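Local coordinates for glucan-binding protein C, GbpC (Streptococcus mutans UA159, PDB 5UQZ) that binds glucan and probably mediates both sucrose-independent and sucrose-dependent adherence of the bacterium, this part being a calcium-containing beta-supersandwich, at residues V254-G258 against N259-S263; V239-D243 against N244-K248. All coordinates share one frame; numbering follows the deposited sequence.

Contact 1 (V254-G258 against N259-S263)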
# COMPACT_ATOMS: atom_id res chain seq x y z
N VAL A 254 11.57 -5.08 -1.34
CA VAL A 254 10.73 -6.26 -1.50
C VAL A 254 11.40 -7.22 -2.50
O VAL A 254 11.77 -6.82 -3.61
CB VAL A 254 9.34 -5.85 -2.00
CG1 VAL A 254 8.51 -7.06 -2.40
CG2 VAL A 254 8.68 -5.01 -0.94
N ASP A 255 11.52 -8.49 -2.11
CA ASP A 255 12.06 -9.48 -2.99
C ASP A 255 11.34 -10.80 -2.77
O ASP A 255 10.51 -10.93 -1.88
CB ASP A 255 13.58 -9.64 -2.79
CG ASP A 255 14.29 -9.95 -4.13
OD1 ASP A 255 13.72 -10.56 -5.07
OD2 ASP A 255 15.45 -9.56 -4.25
N LEU A 256 11.72 -11.79 -3.58
CA LEU A 256 11.17 -13.12 -3.52
C LEU A 256 11.88 -13.94 -2.44
O LEU A 256 13.11 -14.01 -2.41
CB LEU A 256 11.36 -13.79 -4.87
CG LEU A 256 10.76 -15.17 -5.07
CD1 LEU A 256 9.23 -15.10 -5.03
CD2 LEU A 256 11.27 -15.72 -6.39
N HIS A 257 11.09 -14.56 -1.58
CA HIS A 257 11.59 -15.47 -0.54
C HIS A 257 10.74 -16.73 -0.62
O HIS A 257 9.65 -16.78 -0.06
CB HIS A 257 11.50 -14.80 0.82
CG HIS A 257 12.11 -13.44 0.84
ND1 HIS A 257 13.48 -13.23 0.79
CD2 HIS A 257 11.54 -12.21 0.84
CE1 HIS A 257 13.72 -11.93 0.77
NE2 HIS A 257 12.56 -11.29 0.81
N GLY A 258 11.27 -17.72 -1.33
CA GLY A 258 10.60 -18.96 -1.55
C GLY A 258 9.35 -18.73 -2.32
O GLY A 258 9.37 -18.37 -3.51
N ASN A 259 8.25 -18.82 -1.58
CA ASN A 259 6.92 -18.79 -2.13
C ASN A 259 6.28 -17.40 -2.05
O ASN A 259 5.25 -17.19 -2.66
CB ASN A 259 6.02 -19.82 -1.38
CG ASN A 259 6.47 -21.24 -1.52
OD1 ASN A 259 6.99 -21.66 -2.57
ND2 ASN A 259 6.24 -22.02 -0.47
N GLU A 260 6.89 -16.45 -1.35
CA GLU A 260 6.23 -15.19 -1.09
C GLU A 260 7.16 -14.02 -1.40
O GLU A 260 8.38 -14.14 -1.34
CB GLU A 260 5.84 -15.13 0.38
CG GLU A 260 4.73 -16.13 0.78
CD GLU A 260 4.46 -16.08 2.24
OE1 GLU A 260 5.34 -16.50 3.00
OE2 GLU A 260 3.41 -15.54 2.65
N ILE A 261 6.57 -12.86 -1.66
CA ILE A 261 7.32 -11.61 -1.77
C ILE A 261 7.05 -10.76 -0.54
O ILE A 261 5.91 -10.69 -0.06
CB ILE A 261 7.11 -10.81 -3.06
CG1 ILE A 261 5.69 -10.25 -3.16
CG2 ILE A 261 7.49 -11.71 -4.27
CD1 ILE A 261 5.56 -9.19 -4.26
N TYR A 262 8.10 -10.13 -0.04
CA TYR A 262 8.01 -9.24 1.11
C TYR A 262 9.39 -8.63 1.31
O TYR A 262 10.38 -9.02 0.67
CB TYR A 262 7.55 -9.94 2.39
CG TYR A 262 8.33 -11.14 2.86
CD1 TYR A 262 8.04 -12.42 2.36
CD2 TYR A 262 9.34 -10.99 3.81
CE1 TYR A 262 8.72 -13.54 2.81
CE2 TYR A 262 10.06 -12.11 4.27
CZ TYR A 262 9.76 -13.37 3.75
OH TYR A 262 10.47 -14.46 4.19
N SER A 263 9.45 -7.68 2.23
CA SER A 263 10.72 -7.10 2.66
C SER A 263 11.26 -7.92 3.80
O SER A 263 10.67 -7.96 4.86
CB SER A 263 10.48 -5.65 3.10
OG SER A 263 11.68 -5.01 3.52
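His257 and Tyr262 meet as an aromatic pair on one side of a tight beta hairpin. The rings are inclined to each other, with planes at 45° and centroids 4.4 Å apart, and CD2 of His257 sits 3.5 Å above the plane of the Tyr262 ring, over its centre. Tyr262 carries CG between its backbone N and carbonyl carbon (chi1 55°), which turns the ring back and across, so that one of its faces meets CD2 of His257. CB of His257 lies 3.5 Å from OH of Tyr262. The far end of the imidazole reaches the tyrosine backbone: NE2 gives O of Tyr262 a weak, bent hydrogen bond of 3.2 Å, with that oxygen in the ring plane.

Two antiparallel hydrogen-bonded pairs, Asp255 with Tyr262 and His257 with Glu260, each carry two backbone bonds. A type II' turn with Gly258 and Asn259 at its corners joins the strands; the positive phi of Gly258 suits its first corner.

Apolar contact occupies the other face, where CD1 of Leu256 lies 3.9 Å from CG2 of Ile261, the two side chains crossing at about a right angle.

Tyr262 also makes a cation-pi contact with Lys238, and its side chain lies about 6 Å from that of the calcium ligand Glu237. The aliphatic Leu256 and Ile261 face can therefore pack on Phe246, while the His257 and Tyr262 face carries the polar groups.

Contact 2 (V239-D243 against N244-K248)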
# COMPACT_ATOMS: atom_id res chain seq x y z
N VAL A 239 2.98 -11.28 -0.00
CA VAL A 239 2.09 -11.80 -1.04
C VAL A 239 2.63 -13.12 -1.55
O VAL A 239 3.81 -13.20 -1.93
CB VAL A 239 1.90 -10.81 -2.20
CG1 VAL A 239 0.84 -11.37 -3.19
CG2 VAL A 239 1.48 -9.47 -1.67
N ASN A 240 1.79 -14.16 -1.61
CA ASN A 240 2.10 -15.39 -2.30
C ASN A 240 1.46 -15.28 -3.68
O ASN A 240 0.22 -15.21 -3.80
CB ASN A 240 1.55 -16.59 -1.53
CG ASN A 240 1.95 -17.90 -2.17
OD1 ASN A 240 2.01 -18.02 -3.40
ND2 ASN A 240 2.27 -18.90 -1.33
N LEU A 241 2.29 -15.21 -4.71
CA LEU A 241 1.79 -14.92 -6.05
C LEU A 241 1.17 -16.13 -6.73
O LEU A 241 0.54 -15.95 -7.80
CB LEU A 241 2.88 -14.36 -6.97
CG LEU A 241 3.20 -12.87 -6.62
CD1 LEU A 241 3.84 -12.66 -5.26
CD2 LEU A 241 4.17 -12.39 -7.66
N GLY A 242 1.29 -17.33 -6.17
CA GLY A 242 0.69 -18.46 -6.84
C GLY A 242 1.34 -18.66 -8.19
O GLY A 242 2.57 -18.60 -8.33
N ASP A 243 0.52 -18.91 -9.20
CA ASP A 243 0.98 -19.08 -10.56
C ASP A 243 1.26 -17.77 -11.31
O ASP A 243 1.70 -17.80 -12.47
CB ASP A 243 -0.02 -19.95 -11.32
CG ASP A 243 0.55 -20.53 -12.61
OD1 ASP A 243 1.74 -20.93 -12.61
OD2 ASP A 243 -0.17 -20.53 -13.60
N ASN A 244 1.05 -16.63 -10.67
CA ASN A 244 1.43 -15.34 -11.27
C ASN A 244 2.92 -15.14 -11.10
O ASN A 244 3.57 -15.84 -10.32
CB ASN A 244 0.62 -14.25 -10.62
CG ASN A 244 -0.86 -14.57 -10.69
OD1 ASN A 244 -1.47 -14.54 -11.77
ND2 ASN A 244 -1.49 -14.86 -9.54
N GLU A 245 3.49 -14.18 -11.83
CA GLU A 245 4.94 -14.04 -11.91
C GLU A 245 5.41 -12.76 -11.24
O GLU A 245 4.95 -11.67 -11.56
CB GLU A 245 5.37 -14.06 -13.37
CG GLU A 245 6.83 -14.05 -13.56
CD GLU A 245 7.24 -14.36 -14.98
OE1 GLU A 245 8.48 -14.28 -15.21
OE2 GLU A 245 6.36 -14.69 -15.83
N PHE A 246 6.42 -12.87 -10.37
CA PHE A 246 6.96 -11.70 -9.69
C PHE A 246 7.75 -10.83 -10.66
O PHE A 246 8.52 -11.35 -11.47
CB PHE A 246 7.91 -12.16 -8.57
CG PHE A 246 8.59 -11.05 -7.82
CD1 PHE A 246 7.90 -9.95 -7.33
CD2 PHE A 246 9.94 -11.18 -7.49
CE1 PHE A 246 8.53 -9.00 -6.57
CE2 PHE A 246 10.58 -10.21 -6.74
CZ PHE A 246 9.89 -9.11 -6.29
N VAL A 247 7.56 -9.51 -10.57
CA VAL A 247 8.37 -8.52 -11.25
C VAL A 247 9.08 -7.71 -10.17
O VAL A 247 8.44 -6.93 -9.43
CB VAL A 247 7.52 -7.64 -12.17
CG1 VAL A 247 8.41 -6.58 -12.80
CG2 VAL A 247 6.82 -8.51 -13.25
N LYS A 248 10.40 -7.87 -10.07
CA LYS A 248 11.19 -7.17 -9.07
C LYS A 248 11.30 -5.69 -9.44
O LYS A 248 11.61 -5.33 -10.58
CB LYS A 248 12.57 -7.84 -9.02
CG LYS A 248 13.62 -7.09 -8.17
CD LYS A 248 13.28 -7.12 -6.69
CE LYS A 248 14.15 -6.17 -5.84
NZ LYS A 248 15.54 -6.28 -6.07
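Leu241 and Asn244 close a type II' beta turn, a local contact at the point where the chain leaves strand 233-240 of the large antiparallel sheet and enters strand 245-247 of a separate three-stranded sheet. The evidence is a doubly used carbonyl. O of Leu241 accepts from the backbone N of Asn244 at 3.0 Å, the donor standing above the carbonyl plane, and from ND2 of the same residue at 2.9 Å, closer to that plane. Asn244 has CG anti to its carbonyl carbon and beside its backbone N (chi1 -53°), so that both nitrogens face the one oxygen. The side-chain bond is bent, with an N-H...O angle of 139°, and the acceptor is tilted out of the amide plane. The buried amide has further partners: OD1 accepts from N of Lys308, and ND2 also donates to O of Glu310.

An Asx turn precedes and overlaps this beta turn. OD1 of Asn240 takes a hydrogen bond from N of Gly242 (2.9 Å) that lies in the plane of the side-chain carbonyl, and Gly242, with its positive phi, fills the first corner. Despite the turn, the flanking strands do not pair with each other. Val239 bonds through its backbone to Ile261, whereas Glu245 bonds to Thr306 and Val247 to Ala304, so the turn acts as a corner between two sheets.

Inside the bend the contact is apolar. Leu241 points toward the following segment, and its CD2 comes to 3.5 Å from CA of Phe246 and also touches CB of Phe246. It thus meets the base of the phenylalanine, while Met305 and Ile261 also touch the leucine. The Phe246 side chain also packs on Asp255 and Leu256 of strand 254-257.

How the contacts relate
Both contacts are local type II' turns with glycine at the first corner, and both are partly buried, but they sit differently in the fold. Contact 1 folds a strand back on its neighbour within one sheet; contact 2 carries the chain from that sheet to another. They touch through the backbone bond that joins strands 260-263 and 233-240, and again where CG2 of Ile261 packs 3.5 Å from CD1 of Phe246. Both tips are exposed; contact 2 differs in having a buried side-chain amide, that of Asn244, just behind its tip. On the apolar side that the two contacts share, Leu241 and Ile261 are buried, Phe246 is partly exposed and Leu256 lies at the surface.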